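Local structure of lysine-specific demethylase REF6 (Arabidopsis thaliana, 6A58) at residues M41-N46 against K61-H66; H96-V99 against R104-V107; C48-C53 against R68-D73; Q115-R118 against D122-R125. The protein demethylates di- and trimethylated lysine of histone H3 and binds DNA through the C-terminal zinc-finger region to which this chain belongs. One frame throughout, in Å; residues are numbered along the deposited sequence.

How the contacts relate
The four contacts fall into two groups at opposite sides of the chain's centre. Contacts 1 and 3 lie 12 Å apart, centre to centre, in the first two zinc fingers; both draw on helix 60-70 and touch the same zinc ion, bound by His66 from contact 1 and by Cys48, Cys53 and His70 from contact 3. Contacts 2 and 4 have centres 9 Å apart and meet through the sheet of strands 106-107 and 116-117; Arg98 NH1 also reaches Arg118 O at 2.8 Å. Between the groups nothing touches: contacts 2 and 3, the nearest such pair by atoms, stay about 14 Å apart at their closest atoms.

Contact 1: residues M41-N46 against K61-H66. With ZN (zinc ion), chain B; ZN (zinc ion), chain C.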
loop_
_atom_site.group_PDB
_atom_site.type_symbol
_atom_site.label_atom_id
_atom_site.label_comp_id
_atom_site.label_asym_id
_atom_site.label_seq_id
_atom_site.Cartn_x
_atom_site.Cartn_y
_atom_site.Cartn_z
ATOM N N MET A 41 14.302 -20.559 -7.959
ATOM C CA MET A 41 14.895 -20.369 -9.291
ATOM C C MET A 41 13.924 -19.691 -10.260
ATOM O O MET A 41 14.314 -18.786 -11.007
ATOM C CB MET A 41 15.375 -21.705 -9.866
ATOM C CG MET A 41 16.595 -22.270 -9.159
ATOM S SD MET A 41 17.196 -23.799 -9.902
ATOM C CE MET A 41 16.123 -25.044 -9.210
ATOM N N LEU A 42 12.662 -20.112 -10.225
ATOM C CA LEU A 42 11.623 -19.486 -11.045
ATOM C C LEU A 42 11.396 -18.031 -10.628
ATOM O O LEU A 42 11.202 -17.157 -11.476
ATOM C CB LEU A 42 10.315 -20.284 -10.980
ATOM C CG LEU A 42 10.381 -21.707 -11.560
ATOM C CD1 LEU A 42 9.110 -22.478 -11.246
ATOM C CD2 LEU A 42 10.647 -21.687 -13.059
ATOM N N HIS A 43 11.449 -17.774 -9.321
ATOM C CA HIS A 43 11.374 -16.417 -8.790
ATOM C C HIS A 43 12.512 -15.518 -9.295
ATOM O O HIS A 43 12.274 -14.362 -9.639
ATOM C CB HIS A 43 11.374 -16.459 -7.260
ATOM C CG HIS A 43 11.398 -15.109 -6.619
ATOM N ND1 HIS A 43 10.317 -14.256 -6.652
ATOM C CD2 HIS A 43 12.362 -14.473 -5.912
ATOM C CE1 HIS A 43 10.617 -13.147 -6.000
ATOM N NE2 HIS A 43 11.854 -13.250 -5.548
ATOM N N LYS A 44 13.731 -16.051 -9.356
ATOM C CA LYS A 44 14.883 -15.294 -9.875
ATOM C C LYS A 44 14.804 -15.004 -11.386
ATOM O O LYS A 44 15.502 -14.112 -11.875
ATOM C CB LYS A 44 16.198 -15.982 -9.510
ATOM C CG LYS A 44 16.505 -15.878 -8.029
ATOM C CD LYS A 44 17.736 -16.670 -7.646
ATOM C CE LYS A 44 17.986 -16.567 -6.154
ATOM N NZ LYS A 44 19.217 -17.286 -5.735
ATOM N N ARG A 45 13.958 -15.757 -12.098
ATOM C CA ARG A 45 13.617 -15.476 -13.501
ATOM C C ARG A 45 12.405 -14.543 -13.628
ATOM O O ARG A 45 11.829 -14.390 -14.713
ATOM C CB ARG A 45 13.358 -16.786 -14.247
ATOM C CG ARG A 45 14.620 -17.602 -14.483
ATOM C CD ARG A 45 14.297 -18.991 -14.986
ATOM N NE ARG A 45 13.454 -18.976 -16.182
ATOM C CZ ARG A 45 12.905 -20.055 -16.738
ATOM N NH1 ARG A 45 13.106 -21.273 -16.227
ATOM N NH2 ARG A 45 12.140 -19.914 -17.819
ATOM N N ASN A 46 12.020 -13.906 -12.517
ATOM C CA ASN A 46 10.936 -12.926 -12.468
ATOM C C ASN A 46 9.583 -13.455 -12.937
ATOM O O ASN A 46 8.804 -12.735 -13.568
ATOM C CB ASN A 46 11.348 -11.647 -13.216
ATOM C CG ASN A 46 12.612 -11.029 -12.648
ATOM O OD1 ASN A 46 13.538 -10.696 -13.383
ATOM N ND2 ASN A 46 12.663 -10.898 -11.332
ATOM N N LYS A 61 11.969 -5.598 -9.607
ATOM C CA LYS A 61 11.070 -4.552 -9.103
ATOM C C LYS A 61 9.654 -4.680 -9.681
ATOM O O LYS A 61 8.672 -4.557 -8.946
ATOM C CB LYS A 61 11.634 -3.155 -9.396
ATOM C CG LYS A 61 10.975 -2.049 -8.588
ATOM C CD LYS A 61 11.588 -0.685 -8.875
ATOM C CE LYS A 61 11.128 -0.124 -10.211
ATOM N NZ LYS A 61 11.527 1.302 -10.380
ATOM N N TYR A 62 9.559 -4.923 -10.991
ATOM C CA TYR A 62 8.265 -5.163 -11.656
ATOM C C TYR A 62 7.529 -6.382 -11.091
ATOM O O TYR A 62 6.307 -6.350 -10.923
ATOM C CB TYR A 62 8.446 -5.349 -13.170
ATOM C CG TYR A 62 8.717 -4.072 -13.946
ATOM C CD1 TYR A 62 7.790 -3.031 -13.957
ATOM C CD2 TYR A 62 9.880 -3.924 -14.704
ATOM C CE1 TYR A 62 8.025 -1.867 -14.679
ATOM C CE2 TYR A 62 10.124 -2.765 -15.430
ATOM C CZ TYR A 62 9.194 -1.740 -15.414
ATOM O OH TYR A 62 9.432 -0.592 -16.132
ATOM N N LEU A 63 8.277 -7.450 -10.817
ATOM C CA LEU A 63 7.724 -8.679 -10.238
ATOM C C LEU A 63 7.082 -8.438 -8.868
ATOM O O LEU A 63 5.948 -8.857 -8.628
ATOM C CB LEU A 63 8.825 -9.735 -10.104
ATOM C CG LEU A 63 8.465 -11.059 -9.418
ATOM C CD1 LEU A 63 7.551 -11.884 -10.309
ATOM C CD2 LEU A 63 9.729 -11.816 -9.034
ATOM N N VAL A 64 7.825 -7.778 -7.983
ATOM C CA VAL A 64 7.385 -7.543 -6.598
ATOM C C VAL A 64 6.136 -6.653 -6.552
ATOM O O VAL A 64 5.202 -6.929 -5.792
ATOM C CB VAL A 64 8.528 -6.944 -5.733
ATOM C CG1 VAL A 64 8.027 -6.479 -4.365
ATOM C CG2 VAL A 64 9.646 -7.964 -5.552
ATOM N N GLN A 65 6.123 -5.602 -7.367
ATOM C CA GLN A 65 4.953 -4.724 -7.487
ATOM C C GLN A 65 3.714 -5.476 -7.979
ATOM O O GLN A 65 2.617 -5.277 -7.450
ATOM C CB GLN A 65 5.254 -3.547 -8.419
ATOM C CG GLN A 65 6.234 -2.539 -7.836
ATOM C CD GLN A 65 6.682 -1.488 -8.838
ATOM O OE1 GLN A 65 6.139 -1.380 -9.940
ATOM N NE2 GLN A 65 7.683 -0.701 -8.453
ATOM N N HIS A 66 3.898 -6.341 -8.976
ATOM C CA HIS A 66 2.801 -7.143 -9.525
ATOM C C HIS A 66 2.164 -8.099 -8.511
ATOM O O HIS A 66 0.935 -8.187 -8.432
ATOM C CB HIS A 66 3.263 -7.949 -10.742
ATOM C CG HIS A 66 2.242 -8.930 -11.222
ATOM N ND1 HIS A 66 1.096 -8.545 -11.881
ATOM C CD2 HIS A 66 2.182 -10.278 -11.117
ATOM C CE1 HIS A 66 0.376 -9.614 -12.168
ATOM N NE2 HIS A 66 1.014 -10.679 -11.716
HETATM ZN ZN ZN B . 13.121 -11.851 -4.676
HETATM ZN ZN ZN C . 0.764 -12.790 -11.002
#
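A buried van der Waals contact joins the end of helix 37-44 to helix 60-70, with the side chain of Leu63 wedged between the His43 ring and the backbone of Asn46. The closest CA atoms across it belong to Asn46 and Leu63, 5.8 Å apart. Leu63 divides its two methyls: CD2 lies 3.4 Å from His43 CE1, meeting the imidazole at a slant, while CD1 comes within 3.6 Å of Asn46 O. The amide of Asn46 adds a further touch, its ND2 3.8 Å from Leu63 CD2. With CG of Leu63 anti to the backbone N (chi1 175°), the fork extends from its helix to lie between His43 and Asn46. An alanine in place of Leu63 would probably open a gap beside the His43 ring and leave that side of the zinc ligand less supported. His43 NE2 binds one zinc ion at 2.1 Å, completed by Cys25, Cys30 and His60; His66 NE2 binds the other at 2.2 Å. Asn46, at positive phi (58°), is the C-prime residue of a Schellman motif in which Asn46 N bonds to His43 O and Ile47 N to Leu42 O. Because His60 from helix 60-70 completes the first zinc site, this contact belongs to a pair of C2H2-type fingers packed closely together, the first of them degenerate.

Contact 2: residues H96-V99 against R104-V107. With ZN (zinc ion), chain D.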
loop_
_atom_site.group_PDB
_atom_site.type_symbol
_atom_site.label_atom_id
_atom_site.label_comp_id
_atom_site.label_asym_id
_atom_site.label_seq_id
_atom_site.Cartn_x
_atom_site.Cartn_y
_atom_site.Cartn_z
ATOM N N HIS A 96 -8.472 7.354 7.429
ATOM C CA HIS A 96 -9.826 6.847 7.675
ATOM C C HIS A 96 -10.379 7.184 9.060
ATOM O O HIS A 96 -11.553 7.550 9.182
ATOM C CB HIS A 96 -9.900 5.334 7.470
ATOM C CG HIS A 96 -11.147 4.722 8.024
ATOM N ND1 HIS A 96 -12.362 4.805 7.380
ATOM C CD2 HIS A 96 -11.372 4.039 9.171
ATOM C CE1 HIS A 96 -13.280 4.190 8.103
ATOM N NE2 HIS A 96 -12.706 3.717 9.194
ATOM N N ILE A 97 -9.549 7.061 10.094
ATOM C CA ILE A 97 -9.985 7.331 11.476
ATOM C C ILE A 97 -10.513 8.767 11.626
ATOM O O ILE A 97 -11.420 9.018 12.427
ATOM C CB ILE A 97 -8.864 7.024 12.503
ATOM C CG1 ILE A 97 -8.578 5.518 12.543
ATOM C CG2 ILE A 97 -9.248 7.486 13.906
ATOM C CD1 ILE A 97 -7.225 5.159 13.116
ATOM N N ARG A 98 -9.982 9.699 10.834
ATOM C CA ARG A 98 -10.475 11.080 10.837
ATOM C C ARG A 98 -11.956 11.196 10.455
ATOM O O ARG A 98 -12.618 12.148 10.867
ATOM C CB ARG A 98 -9.634 11.975 9.922
ATOM C CG ARG A 98 -8.181 12.118 10.351
ATOM C CD ARG A 98 -7.369 12.825 9.285
ATOM N NE ARG A 98 -5.938 12.672 9.527
ATOM C CZ ARG A 98 -4.983 12.823 8.603
ATOM N NH1 ARG A 98 -5.278 13.152 7.348
ATOM N NH2 ARG A 98 -3.711 12.640 8.947
ATOM N N VAL A 99 -12.471 10.240 9.678
ATOM C CA VAL A 99 -13.905 10.201 9.343
ATOM C C VAL A 99 -14.728 10.044 10.623
ATOM O O VAL A 99 -15.761 10.695 10.777
ATOM C CB VAL A 99 -14.249 9.068 8.340
ATOM C CG1 VAL A 99 -15.749 9.004 8.065
ATOM C CG2 VAL A 99 -13.483 9.255 7.035
ATOM N N ARG A 104 -10.432 17.779 10.591
ATOM C CA ARG A 104 -10.141 18.387 9.290
ATOM C C ARG A 104 -8.813 19.138 9.453
ATOM O O ARG A 104 -8.814 20.355 9.644
ATOM C CB ARG A 104 -11.258 19.351 8.858
ATOM C CG ARG A 104 -12.671 18.783 8.865
ATOM C CD ARG A 104 -12.936 17.840 7.707
ATOM N NE ARG A 104 -12.975 18.508 6.399
ATOM C CZ ARG A 104 -13.351 17.921 5.258
ATOM N NH1 ARG A 104 -13.342 18.604 4.119
ATOM N NH2 ARG A 104 -13.749 16.653 5.235
ATOM N N PRO A 105 -7.674 18.412 9.406
ATOM C CA PRO A 105 -6.389 19.034 9.788
ATOM C C PRO A 105 -5.859 20.138 8.869
ATOM O O PRO A 105 -5.075 20.981 9.322
ATOM C CB PRO A 105 -5.408 17.850 9.777
ATOM C CG PRO A 105 -6.255 16.627 9.865
ATOM C CD PRO A 105 -7.502 16.976 9.112
ATOM N N TYR A 106 -6.267 20.120 7.604
ATOM C CA TYR A 106 -5.692 20.992 6.583
ATOM C C TYR A 106 -6.645 22.144 6.312
ATOM O O TYR A 106 -7.760 21.931 5.838
ATOM C CB TYR A 106 -5.391 20.174 5.329
ATOM C CG TYR A 106 -4.629 18.916 5.675
ATOM C CD1 TYR A 106 -3.264 18.962 5.960
ATOM C CD2 TYR A 106 -5.280 17.685 5.782
ATOM C CE1 TYR A 106 -2.567 17.819 6.313
ATOM C CE2 TYR A 106 -4.590 16.535 6.136
ATOM C CZ TYR A 106 -3.232 16.607 6.402
ATOM O OH TYR A 106 -2.545 15.476 6.756
ATOM N N VAL A 107 -6.200 23.357 6.646
ATOM C CA VAL A 107 -7.012 24.565 6.529
ATOM C C VAL A 107 -6.364 25.477 5.496
ATOM O O VAL A 107 -5.163 25.749 5.572
ATOM C CB VAL A 107 -7.120 25.309 7.878
ATOM C CG1 VAL A 107 -8.098 26.478 7.776
ATOM C CG2 VAL A 107 -7.537 24.345 8.989
HETATM ZN ZN ZN D . -13.355 2.885 11.012
HETATM O O HOH W 1 -3.629 13.257 5.006
#
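Helix 90-101 and the chain entering strand 106-107 approach no closer than 7.5 Å between CA atoms, those of Arg98 and Arg104, and the space between the backbones is bridged by side chains. Arg98 carries the contact against Pro105 and Tyr106. Its chain is extended from CG to NE (chi3 -166°), which carries the guanidinium away from the helix and past the proline ring. Pro105 CG sits over one guanidinium face, offset toward the rim, 4.0 Å from Arg98 NE. Beyond it Arg98 NH1 lies at the edge of the Tyr106 ring, 3.7 Å from Tyr106 CE2, with the guanidinium and ring planes 67° apart; this steep angle and edge position rule out a stacked cation-pi pair. Nor do the polar ends bond directly, since Arg98 NH1 and Tyr106 OH are 3.6 Å apart. A water joins them instead, accepting in the guanidinium plane from Arg98 NH1 at 2.9 Å and standing 3.0 Å from Tyr106 OH. Arg98 NH1 also donates to the backbone Arg118 O, so one nitrogen serves both a water and the next finger's backbone. The tyrosine is supported in turn by Pro105, whose CB lies over one ring face, toward its rim, and by Val120 and Phe123 of helix 120-129. Two residues earlier on helix 90-101, His96 NE2 binds its zinc ion at 2.1 Å. The contact thus spans the linker between the third and fourth C2H2 zinc fingers, tying the recognition helix of one to the first strand of the next.

Contact 3: residues C48-C53 against R68-D73; sequences CPIKGC and RVHSDD. With ZN (zinc ion), chain C.
The second C2H2 zinc finger closes here, where the cysteine loop 48-53 meets the end of helix 60-70 around a shared zinc ion. The compact part is gathered on the His70 ring, where side chains span the 7.8 Å between the CA atoms of Ile50 and His70. Cys48 SG, Cys53 SG and His70 NE2 each bind the metal at 2.2 Å, and His66 completes the site. The two sulfurs approach the imidazole differently: Cys53 SG lies at its edge, near the ring plane, 3.5 Å from His70 NE2, whereas Cys48 SG comes obliquely. Over one face of the same ring rests Ile50, whose CG1 makes a CH-pi contact 4.0 Å from the ring centroid and 22° off the normal. With CG1 anti to the carbonyl carbon (chi1 -58°) and CG2 anti to the backbone N, both branches reach the ring, CG2 lying 3.8 Å from His70 ND1. An alanine at Ile50 would probably uncover that face and leave the zinc-bound imidazole with less to hold its orientation. The loose side begins just past the ligand: Ser71, Asp72 and Asp73 make no contact with 48-53, and the chain leads through an ST turn, Ser71 OG accepting from Asp73 N, into exposed aspartates. Within the tight half the Cys48 thiolate has a further partner besides zinc: Ile50 N donates to Cys48 SG over 3.5 Å, at an N-H...S angle of 165°.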
loop_
_atom_site.group_PDB
_atom_site.type_symbol
_atom_site.label_atom_id
_atom_site.label_comp_id
_atom_site.label_asym_id
_atom_site.label_seq_id
_atom_site.Cartn_x
_atom_site.Cartn_y
_atom_site.Cartn_z
ATOM N N CYS A 48 5.932 -14.684 -11.782
ATOM C CA CYS A 48 5.008 -14.459 -10.664
ATOM C C CYS A 48 4.927 -15.678 -9.729
ATOM O O CYS A 48 4.834 -16.807 -10.205
ATOM C CB CYS A 48 3.614 -14.142 -11.193
ATOM S SG CYS A 48 2.421 -13.775 -9.888
ATOM N N PRO A 49 4.955 -15.453 -8.397
ATOM C CA PRO A 49 4.908 -16.575 -7.448
ATOM C C PRO A 49 3.534 -17.234 -7.262
ATOM O O PRO A 49 3.455 -18.257 -6.577
ATOM C CB PRO A 49 5.341 -15.928 -6.126
ATOM C CG PRO A 49 4.917 -14.510 -6.260
ATOM C CD PRO A 49 5.145 -14.166 -7.702
ATOM N N ILE A 50 2.475 -16.660 -7.839
ATOM C CA ILE A 50 1.102 -17.100 -7.574
ATOM C C ILE A 50 0.660 -18.190 -8.552
ATOM O O ILE A 50 0.836 -18.057 -9.767
ATOM C CB ILE A 50 0.117 -15.901 -7.634
ATOM C CG1 ILE A 50 0.520 -14.813 -6.620
ATOM C CG2 ILE A 50 -1.326 -16.355 -7.422
ATOM C CD1 ILE A 50 0.583 -15.259 -5.173
ATOM N N LYS A 51 0.064 -19.251 -8.008
ATOM C CA LYS A 51 -0.460 -20.363 -8.811
ATOM C C LYS A 51 -1.463 -19.868 -9.858
ATOM O O LYS A 51 -2.362 -19.082 -9.544
ATOM C CB LYS A 51 -1.133 -21.407 -7.911
ATOM C CG LYS A 51 -0.183 -22.175 -7.007
ATOM C CD LYS A 51 -0.935 -22.940 -5.926
ATOM C CE LYS A 51 0.018 -23.677 -5.001
ATOM N NZ LYS A 51 -0.673 -24.381 -3.883
ATOM N N GLY A 52 -1.277 -20.308 -11.103
ATOM C CA GLY A 52 -2.184 -19.977 -12.206
ATOM C C GLY A 52 -1.942 -18.679 -12.965
ATOM O O GLY A 52 -2.580 -18.456 -13.998
ATOM N N CYS A 53 -1.039 -17.822 -12.481
ATOM C CA CYS A 53 -0.811 -16.517 -13.110
ATOM C C CYS A 53 0.077 -16.649 -14.350
ATOM O O CYS A 53 -0.376 -16.391 -15.469
ATOM C CB CYS A 53 -0.210 -15.519 -12.113
ATOM S SG CYS A 53 0.123 -13.900 -12.836
ATOM N N ARG A 68 1.737 -7.926 -5.396
ATOM C CA ARG A 68 0.824 -7.187 -4.511
ATOM C C ARG A 68 -0.615 -7.083 -5.035
ATOM O O ARG A 68 -1.556 -7.041 -4.240
ATOM C CB ARG A 68 1.366 -5.781 -4.248
ATOM N N VAL A 69 -0.781 -7.041 -6.359
ATOM C CA VAL A 69 -2.109 -6.996 -6.988
ATOM C C VAL A 69 -2.958 -8.251 -6.738
ATOM O O VAL A 69 -4.190 -8.172 -6.729
ATOM C CB VAL A 69 -2.005 -6.769 -8.511
ATOM N N HIS A 70 -2.311 -9.400 -6.547
ATOM C CA HIS A 70 -3.012 -10.637 -6.174
ATOM C C HIS A 70 -3.513 -10.635 -4.725
ATOM O O HIS A 70 -4.512 -11.290 -4.417
ATOM C CB HIS A 70 -2.113 -11.859 -6.379
ATOM C CG HIS A 70 -1.852 -12.183 -7.816
ATOM N ND1 HIS A 70 -2.700 -12.970 -8.563
ATOM C CD2 HIS A 70 -0.831 -11.846 -8.636
ATOM C CE1 HIS A 70 -2.218 -13.094 -9.786
ATOM N NE2 HIS A 70 -1.082 -12.423 -9.855
ATOM N N SER A 71 -2.810 -9.925 -3.842
ATOM C CA SER A 71 -3.118 -9.942 -2.412
ATOM C C SER A 71 -4.308 -9.051 -2.060
ATOM O O SER A 71 -4.334 -7.873 -2.418
ATOM C CB SER A 71 -1.901 -9.496 -1.597
ATOM O OG SER A 71 -2.166 -9.577 -0.205
ATOM N N ASP A 72 -5.275 -9.629 -1.348
ATOM C CA ASP A 72 -6.360 -8.871 -0.715
ATOM C C ASP A 72 -6.105 -8.672 0.791
ATOM O O ASP A 72 -7.036 -8.388 1.548
ATOM C CB ASP A 72 -7.728 -9.541 -0.978
ATOM C CG ASP A 72 -7.862 -10.931 -0.349
ATOM O OD1 ASP A 72 -6.840 -11.541 0.036
ATOM O OD2 ASP A 72 -9.007 -11.423 -0.255
ATOM N N ASP A 73 -4.843 -8.800 1.216
ATOM C CA ASP A 73 -4.484 -8.712 2.628
ATOM C C ASP A 73 -4.517 -7.254 3.077
ATOM O O ASP A 73 -3.795 -6.410 2.537
ATOM C CB ASP A 73 -3.090 -9.314 2.860
ATOM C CG ASP A 73 -2.728 -9.453 4.336
ATOM O OD1 ASP A 73 -3.586 -9.222 5.223
ATOM O OD2 ASP A 73 -1.563 -9.822 4.610
HETATM ZN ZN ZN C . 0.764 -12.790 -11.002
#

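Contact 4: residues Q115-R118 against D122-R125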
loop_
_atom_site.group_PDB
_atom_site.type_symbol
_atom_site.label_atom_id
_atom_site.label_comp_id
_atom_site.label_asym_id
_atom_site.label_seq_id
_atom_site.Cartn_x
_atom_site.Cartn_y
_atom_site.Cartn_z
ATOM N N GLN A 115 -11.695 27.099 3.733
ATOM C CA GLN A 115 -12.034 25.711 3.439
ATOM C C GLN A 115 -11.111 24.770 4.213
ATOM O O GLN A 115 -9.929 25.072 4.387
ATOM C CB GLN A 115 -11.934 25.459 1.934
ATOM C CG GLN A 115 -12.717 24.253 1.454
ATOM C CD GLN A 115 -13.014 24.258 -0.039
ATOM O OE1 GLN A 115 -13.000 25.299 -0.700
ATOM N NE2 GLN A 115 -13.304 23.085 -0.571
ATOM N N THR A 116 -11.659 23.648 4.689
ATOM C CA THR A 116 -10.882 22.629 5.405
ATOM C C THR A 116 -10.952 21.278 4.696
ATOM O O THR A 116 -11.885 21.015 3.926
ATOM C CB THR A 116 -11.366 22.430 6.850
ATOM O OG1 THR A 116 -12.653 21.799 6.843
ATOM C CG2 THR A 116 -11.436 23.758 7.597
ATOM N N PHE A 117 -9.964 20.428 4.970
ATOM C CA PHE A 117 -9.822 19.124 4.306
ATOM C C PHE A 117 -9.403 18.048 5.301
ATOM O O PHE A 117 -8.696 18.334 6.270
ATOM C CB PHE A 117 -8.817 19.232 3.148
ATOM C CG PHE A 117 -9.140 20.345 2.206
ATOM C CD1 PHE A 117 -10.010 20.135 1.148
ATOM C CD2 PHE A 117 -8.642 21.628 2.427
ATOM C CE1 PHE A 117 -10.348 21.175 0.295
ATOM C CE2 PHE A 117 -8.982 22.672 1.581
ATOM C CZ PHE A 117 -9.835 22.441 0.517
ATOM N N ARG A 118 -9.875 16.823 5.065
ATOM C CA ARG A 118 -9.570 15.675 5.922
ATOM C C ARG A 118 -8.263 14.995 5.523
ATOM O O ARG A 118 -7.533 14.512 6.391
ATOM C CB ARG A 118 -10.711 14.654 5.871
ATOM C CG ARG A 118 -10.603 13.550 6.916
ATOM C CD ARG A 118 -11.788 12.593 6.893
ATOM N NE ARG A 118 -13.074 13.280 6.785
ATOM C CZ ARG A 118 -13.657 13.998 7.748
ATOM N NH1 ARG A 118 -13.089 14.170 8.950
ATOM N NH2 ARG A 118 -14.830 14.576 7.498
ATOM N N ASP A 122 -6.510 15.955 -0.847
ATOM C CA ASP A 122 -7.625 16.870 -1.128
ATOM C C ASP A 122 -7.188 18.331 -1.003
ATOM O O ASP A 122 -7.612 19.177 -1.794
ATOM C CB ASP A 122 -8.808 16.620 -0.181
ATOM C CG ASP A 122 -9.394 15.219 -0.305
ATOM O OD1 ASP A 122 -9.194 14.552 -1.347
ATOM O OD2 ASP A 122 -10.068 14.787 0.654
ATOM N N PHE A 123 -6.360 18.620 0.003
ATOM C CA PHE A 123 -5.805 19.964 0.208
ATOM C C PHE A 123 -4.852 20.356 -0.926
ATOM O O PHE A 123 -4.900 21.489 -1.408
ATOM C CB PHE A 123 -5.107 20.049 1.578
ATOM C CG PHE A 123 -4.545 21.412 1.919
ATOM C CD1 PHE A 123 -5.261 22.583 1.659
ATOM C CD2 PHE A 123 -3.300 21.521 2.540
ATOM C CE1 PHE A 123 -4.736 23.824 1.989
ATOM C CE2 PHE A 123 -2.775 22.761 2.875
ATOM C CZ PHE A 123 -3.493 23.915 2.599
ATOM N N SER A 124 -4.005 19.418 -1.350
ATOM C CA SER A 124 -3.095 19.635 -2.486
ATOM C C SER A 124 -3.852 19.844 -3.800
ATOM O O SER A 124 -3.485 20.709 -4.597
ATOM C CB SER A 124 -2.125 18.460 -2.634
ATOM O OG SER A 124 -1.299 18.337 -1.491
ATOM N N ARG A 125 -4.900 19.050 -4.015
ATOM C CA ARG A 125 -5.773 19.194 -5.186
ATOM C C ARG A 125 -6.470 20.558 -5.219
ATOM O O ARG A 125 -6.578 21.173 -6.282
ATOM C CB ARG A 125 -6.814 18.069 -5.214
ATOM C CG ARG A 125 -7.716 18.065 -6.441
ATOM C CD ARG A 125 -8.502 16.768 -6.552
ATOM N NE ARG A 125 -9.361 16.534 -5.389
ATOM C CZ ARG A 125 -10.133 15.460 -5.211
ATOM N NH1 ARG A 125 -10.181 14.487 -6.124
ATOM N NH2 ARG A 125 -10.871 15.355 -4.106
HETATM O O HOH W 2 -11.151 16.495 2.535
#
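Phe117, Asp122 and Phe123 hold nearly all the surface buried between strand 116-117 and helix 120-129, and Phe117 takes the largest share. Its ring lies against the helix backbone: Phe123 CA stands over one face, 4.1 Å from the ring centroid and 20° off the normal, in a CH-pi contact. The Phe123 ring meets the same side chain at Phe117 CD2, 3.6 Å from Phe123 CD1, and the pair is oblique, with centroids 5.7 Å apart and planes at 31°. Phe123 reaches there because its CG is anti to the backbone N (chi1 -178°). Asp122 supplies the third surface, its CB 3.9 Å from Phe117 CD1. The carboxylate faces elsewhere: a water donates to Asp122 OD2 at 2.8 Å and accepts from Arg118 N at 2.9 Å, linking helix to strand end, while Asp122 OD1 is 3.3 Å from Arg125 NH2, an electrostatic pairing in which no N-H is aimed at the oxygen, since it stands off the plane of the guanidinium. On the zinc side the Phe117 ring meets His126, a ligand of the fourth zinc. A phenylalanine of the second strand packed against the helix beside the metal site is characteristic of the hydrophobic core of the beta-beta-alpha C2H2 zinc finger.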